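Hydroquinone dioxygenase small subunit (Pseudomonas sp., PDB 4ZXA) probably contributes, as the small cupin-fold partner of the large subunit, to a two-subunit, iron(II)-dependent hydroquinone 1,2-dioxygenase. Local coordinates at residues Pro49-Val54 / Val159-Glu164; Gly88-Glu93 / Tyr138-Ser143. All blocks are in the same frame, centred on the assembly; numbering follows the deposited sequence.

Interaction 1. Residues Pro49-Val54 / Val159-Glu164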
loop_
_atom_site.group_PDB
_atom_site.type_symbol
_atom_site.label_atom_id
_atom_site.label_comp_id
_atom_site.label_asym_id
_atom_site.label_seq_id
_atom_site.Cartn_x
_atom_site.Cartn_y
_atom_site.Cartn_z
ATOM N N PRO A 49 -24.424 38.477 -16.107
ATOM C CA PRO A 49 -23.138 39.066 -15.734
ATOM C C PRO A 49 -23.131 39.545 -14.296
ATOM O O PRO A 49 -24.009 40.314 -13.899
ATOM C CB PRO A 49 -23.007 40.237 -16.708
ATOM C CG PRO A 49 -23.690 39.728 -17.937
ATOM C CD PRO A 49 -24.895 38.973 -17.410
ATOM N N TYR A 50 -22.166 39.052 -13.522
ATOM C CA TYR A 50 -21.915 39.513 -12.156
ATOM C C TYR A 50 -22.970 39.131 -11.126
ATOM O O TYR A 50 -22.993 39.660 -10.023
ATOM C CB TYR A 50 -21.636 41.015 -12.139
ATOM C CG TYR A 50 -20.394 41.369 -12.920
ATOM C CD1 TYR A 50 -19.126 41.006 -12.453
ATOM C CD2 TYR A 50 -20.482 42.046 -14.134
ATOM C CE1 TYR A 50 -17.982 41.324 -13.165
ATOM C CE2 TYR A 50 -19.340 42.371 -14.854
ATOM C CZ TYR A 50 -18.091 42.008 -14.370
ATOM O OH TYR A 50 -16.955 42.332 -15.091
ATOM N N GLU A 51 -23.844 38.207 -11.497
ATOM C CA GLU A 51 -24.725 37.580 -10.534
ATOM C C GLU A 51 -23.822 36.761 -9.593
ATOM O O GLU A 51 -23.110 35.855 -10.033
ATOM C CB GLU A 51 -25.697 36.657 -11.264
ATOM C CG GLU A 51 -26.930 36.283 -10.488
ATOM C CD GLU A 51 -27.714 35.191 -11.191
ATOM O OE1 GLU A 51 -27.457 34.958 -12.398
ATOM O OE2 GLU A 51 -28.574 34.552 -10.543
ATOM N N LYS A 52 -23.838 37.089 -8.307
ATOM C CA LYS A 52 -22.995 36.403 -7.330
ATOM C C LYS A 52 -23.581 35.038 -6.918
ATOM O O LYS A 52 -24.343 34.942 -5.968
ATOM C CB LYS A 52 -22.756 37.325 -6.128
ATOM C CG LYS A 52 -22.158 38.703 -6.524
ATOM C CD LYS A 52 -22.123 39.693 -5.333
ATOM C CE LYS A 52 -20.749 39.756 -4.669
ATOM N NZ LYS A 52 -19.730 40.513 -5.525
ATOM N N VAL A 53 -23.238 33.981 -7.646
ATOM C CA VAL A 53 -23.900 32.699 -7.425
ATOM C C VAL A 53 -23.129 31.920 -6.386
ATOM O O VAL A 53 -21.945 31.606 -6.582
ATOM C CB VAL A 53 -24.025 31.825 -8.721
ATOM C CG1 VAL A 53 -24.666 30.475 -8.390
ATOM C CG2 VAL A 53 -24.830 32.550 -9.817
ATOM N N VAL A 54 -23.791 31.630 -5.272
ATOM C CA VAL A 54 -23.187 30.826 -4.230
ATOM C C VAL A 54 -22.986 29.393 -4.726
ATOM O O VAL A 54 -23.946 28.729 -5.131
ATOM C CB VAL A 54 -24.055 30.805 -2.968
ATOM C CG1 VAL A 54 -23.386 29.972 -1.870
ATOM C CG2 VAL A 54 -24.354 32.240 -2.501
ATOM N N VAL A 159 -26.767 34.921 -4.522
ATOM C CA VAL A 159 -27.878 34.160 -5.052
ATOM C C VAL A 159 -27.660 32.677 -4.797
ATOM O O VAL A 159 -26.612 32.125 -5.137
ATOM C CB VAL A 159 -28.081 34.429 -6.560
ATOM C CG1 VAL A 159 -29.398 33.810 -7.044
ATOM C CG2 VAL A 159 -28.056 35.928 -6.824
ATOM N N GLU A 160 -28.652 32.041 -4.186
ATOM C CA GLU A 160 -28.623 30.603 -4.029
ATOM C C GLU A 160 -29.572 29.954 -5.023
ATOM O O GLU A 160 -30.735 30.355 -5.152
ATOM C CB GLU A 160 -29.006 30.204 -2.606
ATOM C CG GLU A 160 -27.963 30.556 -1.556
ATOM C CD GLU A 160 -28.432 30.202 -0.153
ATOM O OE1 GLU A 160 -29.181 31.002 0.441
ATOM O OE2 GLU A 160 -28.079 29.116 0.347
ATOM N N LYS A 161 -29.073 28.953 -5.738
ATOM C CA LYS A 161 -29.916 28.194 -6.647
ATOM C C LYS A 161 -29.369 26.790 -6.779
ATOM O O LYS A 161 -29.088 26.314 -7.889
ATOM C CB LYS A 161 -30.028 28.884 -8.013
ATOM C CG LYS A 161 -28.726 29.447 -8.605
ATOM C CD LYS A 161 -28.758 29.339 -10.128
ATOM C CE LYS A 161 -28.175 30.569 -10.827
ATOM N NZ LYS A 161 -27.941 30.299 -12.305
ATOM N N TRP A 162 -29.221 26.136 -5.631
ATOM C CA TRP A 162 -28.597 24.822 -5.562
ATOM C C TRP A 162 -29.235 23.819 -6.524
ATOM O O TRP A 162 -28.540 23.138 -7.273
ATOM C CB TRP A 162 -28.595 24.295 -4.110
ATOM C CG TRP A 162 -27.956 25.265 -3.151
ATOM C CD1 TRP A 162 -28.595 26.162 -2.355
ATOM C CD2 TRP A 162 -26.549 25.446 -2.911
ATOM N NE1 TRP A 162 -27.682 26.899 -1.639
ATOM C CE2 TRP A 162 -26.419 26.481 -1.961
ATOM C CE3 TRP A 162 -25.387 24.838 -3.418
ATOM C CZ2 TRP A 162 -25.177 26.920 -1.493
ATOM C CZ3 TRP A 162 -24.155 25.275 -2.957
ATOM C CH2 TRP A 162 -24.060 26.311 -2.001
ATOM N N ALA A 163 -30.555 23.731 -6.516
ATOM C CA ALA A 163 -31.230 22.723 -7.327
ATOM C C ALA A 163 -30.909 22.908 -8.808
ATOM O O ALA A 163 -30.913 21.951 -9.580
ATOM C CB ALA A 163 -32.737 22.743 -7.080
ATOM N N GLU A 164 -30.592 24.138 -9.187
ATOM C CA GLU A 164 -30.254 24.439 -10.568
ATOM C C GLU A 164 -28.829 24.042 -10.933
ATOM O O GLU A 164 -28.571 23.645 -12.075
ATOM C CB GLU A 164 -30.401 25.929 -10.840
ATOM C CG GLU A 164 -31.811 26.443 -10.972
ATOM C CD GLU A 164 -31.814 27.908 -11.388
ATOM O OE1 GLU A 164 -31.195 28.224 -12.436
ATOM O OE2 GLU A 164 -32.401 28.741 -10.661
HETATM O O HOH W 1 -26.666 27.992 -5.001
#
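Val53 and Val159 form a parallel bridge in which Val159 N donates to Lys52 O at 2.8 Å, nearly straight at 174°, and Val54 N returns a bond of 2.9 Å to Val159 O. The side chain of Val159 crosses that of Glu51 at about a right angle, its CG2 lying 3.8 Å from Glu51 CG. Glu51 OE1 turns instead to the backbone of Lys48. Val54 packs on the indole: its CG1, anti to the backbone N (chi1 -179°), reaches Trp162 CZ2 at 3.6 Å. Next to that contact, on the same side of the indole, Trp162 NE1 donates to Glu160 OE2 at 3.0 Å, the carboxylate oxygen lying in the ring plane, while Glu160 OE1 pairs with Lys154. Water 1 sits over one face of the indole and bridges the two segments, donating to Val54 O and accepting from Lys161 N. The bent Lys161 chain brings its CE within 4.0 Å of Val53 CG2 and leads NZ to Ser47. Trp162 also packs on Ile337 of the large subunit. A short parallel strand is thus added at the edge of the mixed sheet of this cupin-type beta sandwich, followed after two residues by the short helix 162-165, with Lys161 at the helix N-cap position.

Interaction 2. Residues Gly88-Glu93 / Tyr138-Ser143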
loop_
_atom_site.group_PDB
_atom_site.type_symbol
_atom_site.label_atom_id
_atom_site.label_comp_id
_atom_site.label_asym_id
_atom_site.label_seq_id
_atom_site.Cartn_x
_atom_site.Cartn_y
_atom_site.Cartn_z
ATOM N N GLY A 88 -10.381 34.219 -18.412
ATOM C CA GLY A 88 -10.562 35.531 -18.991
ATOM C C GLY A 88 -9.639 36.534 -18.342
ATOM O O GLY A 88 -8.594 36.173 -17.792
ATOM N N GLU A 89 -10.027 37.800 -18.391
ATOM C CA GLU A 89 -9.181 38.853 -17.872
ATOM C C GLU A 89 -10.027 39.984 -17.302
ATOM O O GLU A 89 -10.824 40.608 -18.000
ATOM C CB GLU A 89 -8.261 39.347 -18.985
ATOM C CG GLU A 89 -7.279 40.418 -18.580
ATOM C CD GLU A 89 -6.213 40.637 -19.648
ATOM O OE1 GLU A 89 -5.526 41.688 -19.592
ATOM O OE2 GLU A 89 -6.067 39.754 -20.538
ATOM N N VAL A 90 -9.878 40.234 -16.014
ATOM C CA VAL A 90 -10.694 41.256 -15.387
ATOM C C VAL A 90 -9.832 42.405 -14.914
ATOM O O VAL A 90 -8.742 42.200 -14.385
ATOM C CB VAL A 90 -11.500 40.691 -14.214
ATOM C CG1 VAL A 90 -12.349 41.775 -13.582
ATOM C CG2 VAL A 90 -12.373 39.539 -14.678
ATOM N N ARG A 91 -10.318 43.614 -15.143
ATOM C CA ARG A 91 -9.731 44.813 -14.577
ATOM C C ARG A 91 -10.550 45.154 -13.333
ATOM O O ARG A 91 -11.781 45.122 -13.365
ATOM C CB ARG A 91 -9.804 45.945 -15.606
ATOM C CG ARG A 91 -9.472 47.333 -15.078
ATOM C CD ARG A 91 -9.478 48.361 -16.210
ATOM N NE ARG A 91 -9.031 49.664 -15.740
ATOM C CZ ARG A 91 -9.844 50.561 -15.188
ATOM N NH1 ARG A 91 -11.134 50.276 -15.064
ATOM N NH2 ARG A 91 -9.379 51.736 -14.766
ATOM N N VAL A 92 -9.875 45.461 -12.233
ATOM C CA VAL A 92 -10.574 45.782 -10.992
ATOM C C VAL A 92 -10.216 47.205 -10.558
ATOM O O VAL A 92 -9.046 47.492 -10.285
ATOM C CB VAL A 92 -10.239 44.752 -9.855
ATOM C CG1 VAL A 92 -11.094 45.000 -8.613
ATOM C CG2 VAL A 92 -10.427 43.313 -10.345
ATOM N N GLU A 93 -11.219 48.087 -10.510
ATOM C CA GLU A 93 -11.025 49.480 -10.098
ATOM C C GLU A 93 -11.278 49.647 -8.606
ATOM O O GLU A 93 -12.257 49.113 -8.084
ATOM C CB GLU A 93 -12.004 50.401 -10.818
ATOM C CG GLU A 93 -11.727 50.656 -12.277
ATOM C CD GLU A 93 -12.953 51.212 -13.002
ATOM O OE1 GLU A 93 -13.494 52.258 -12.571
ATOM O OE2 GLU A 93 -13.383 50.588 -13.996
ATOM N N TYR A 138 -15.133 48.618 -5.139
ATOM C CA TYR A 138 -14.384 47.991 -6.215
ATOM C C TYR A 138 -15.306 47.635 -7.364
ATOM O O TYR A 138 -16.473 47.312 -7.152
ATOM C CB TYR A 138 -13.609 46.766 -5.699
ATOM C CG TYR A 138 -14.477 45.703 -5.079
ATOM C CD1 TYR A 138 -14.789 45.739 -3.731
ATOM C CD2 TYR A 138 -14.986 44.660 -5.846
ATOM C CE1 TYR A 138 -15.590 44.760 -3.153
ATOM C CE2 TYR A 138 -15.785 43.668 -5.281
ATOM C CZ TYR A 138 -16.088 43.718 -3.931
ATOM O OH TYR A 138 -16.894 42.745 -3.352
ATOM N N ARG A 139 -14.783 47.715 -8.584
ATOM C CA ARG A 139 -15.583 47.499 -9.790
ATOM C C ARG A 139 -14.828 46.611 -10.778
ATOM O O ARG A 139 -13.615 46.749 -10.943
ATOM C CB ARG A 139 -15.932 48.849 -10.432
ATOM C CG ARG A 139 -16.969 48.787 -11.555
ATOM C CD ARG A 139 -17.550 50.163 -11.869
ATOM N NE ARG A 139 -16.549 51.080 -12.417
ATOM C CZ ARG A 139 -16.839 52.250 -12.992
ATOM N NH1 ARG A 139 -18.104 52.652 -13.096
ATOM N NH2 ARG A 139 -15.866 53.021 -13.466
ATOM N N PHE A 140 -15.556 45.695 -11.412
ATOM C CA PHE A 140 -14.988 44.736 -12.356
ATOM C C PHE A 140 -15.202 45.157 -13.821
ATOM O O PHE A 140 -16.321 45.505 -14.221
ATOM C CB PHE A 140 -15.635 43.366 -12.145
ATOM C CG PHE A 140 -15.332 42.728 -10.805
ATOM C CD1 PHE A 140 -14.033 42.628 -10.336
ATOM C CD2 PHE A 140 -16.356 42.210 -10.025
ATOM C CE1 PHE A 140 -13.766 42.028 -9.116
ATOM C CE2 PHE A 140 -16.094 41.615 -8.801
ATOM C CZ PHE A 140 -14.803 41.523 -8.348
ATOM N N GLU A 141 -14.129 45.100 -14.613
ATOM C CA GLU A 141 -14.159 45.388 -16.052
ATOM C C GLU A 141 -13.737 44.169 -16.863
ATOM O O GLU A 141 -12.628 43.675 -16.693
ATOM C CB GLU A 141 -13.161 46.492 -16.391
ATOM C CG GLU A 141 -13.465 47.841 -15.800
ATOM C CD GLU A 141 -14.697 48.467 -16.411
ATOM O OE1 GLU A 141 -15.270 47.869 -17.360
ATOM O OE2 GLU A 141 -15.088 49.553 -15.928
ATOM N N ALA A 142 -14.581 43.715 -17.779
ATOM C CA ALA A 142 -14.247 42.544 -18.581
ATOM C C ALA A 142 -14.635 42.716 -20.052
ATOM O O ALA A 142 -15.823 42.795 -20.383
ATOM C CB ALA A 142 -14.909 41.298 -17.998
ATOM N N SER A 143 -13.633 42.758 -20.928
ATOM C CA SER A 143 -13.867 42.899 -22.366
ATOM C C SER A 143 -14.437 41.613 -22.929
ATOM O O SER A 143 -15.307 41.634 -23.806
ATOM C CB SER A 143 -12.567 43.233 -23.104
ATOM O OG SER A 143 -11.949 44.375 -22.547
#
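Glu93 and Arg139 meet because Glu93 CG lies beside its backbone N (chi1 -73°) while the Arg139 chain, extended at first, bends at chi3 (65°) and turns its guanidinium edge to the acid. Arg139 NH2 donates to the syn lone pair of Glu93 OE1 at 2.6 Å; a weaker bond from NE reaches the same oxygen, and the two planar groups stand 76° apart. The other oxygen, Glu93 OE2, lies 2.8 Å from Glu141 OE2, with the carboxylates nearly coplanar. Two acid oxygens this close suggest that one of the groups may be protonated, and Gln71 NE2 also binds Glu141 OE2. Arg91 runs alongside Glu141, CB to CB 3.5 Å, and its guanidinium lies near Tyr121 in a cation-pi contact. The face bearing Val90, Val92 and Phe140 is apolar instead. Val92 CG2 meets the ring edge of Phe140 at CD1, 3.7 Å away, and Val90 CG1 approaches the same atom obliquely. Between the two faces the backbones pair: Arg91-Glu141 and Glu93-Arg139 are hydrogen-bonded, flanking non-hydrogen-bonded Val92-Phe140. With Phe140 packing on Leu66 and Ile148 of the other sheet and Val90 on Ile148, the pair has the charged outer and apolar inner face characteristic of a two-sheet cupin sandwich.

How the interactions relate
From the N terminus the chain first passes through 49-54, whose partner 159-164 lies 105 residues further on, near the C terminus. Interaction 1 therefore closes a large loop, and interaction 2, joining 88-93 to 138-143 across 45 residues, falls wholly within it. The first ties the C-terminal end to the edge of the mixed sheet; the second pairs neighbouring strands in the antiparallel sheet. Their centres are about 20 Å apart, on opposite sides of the chain's centre, yet Tyr50 spans the interior between the sheets: its CE1 lies 3.3 Å from Phe140 CB, and its OH reaches Gly70 and packs on Ala142.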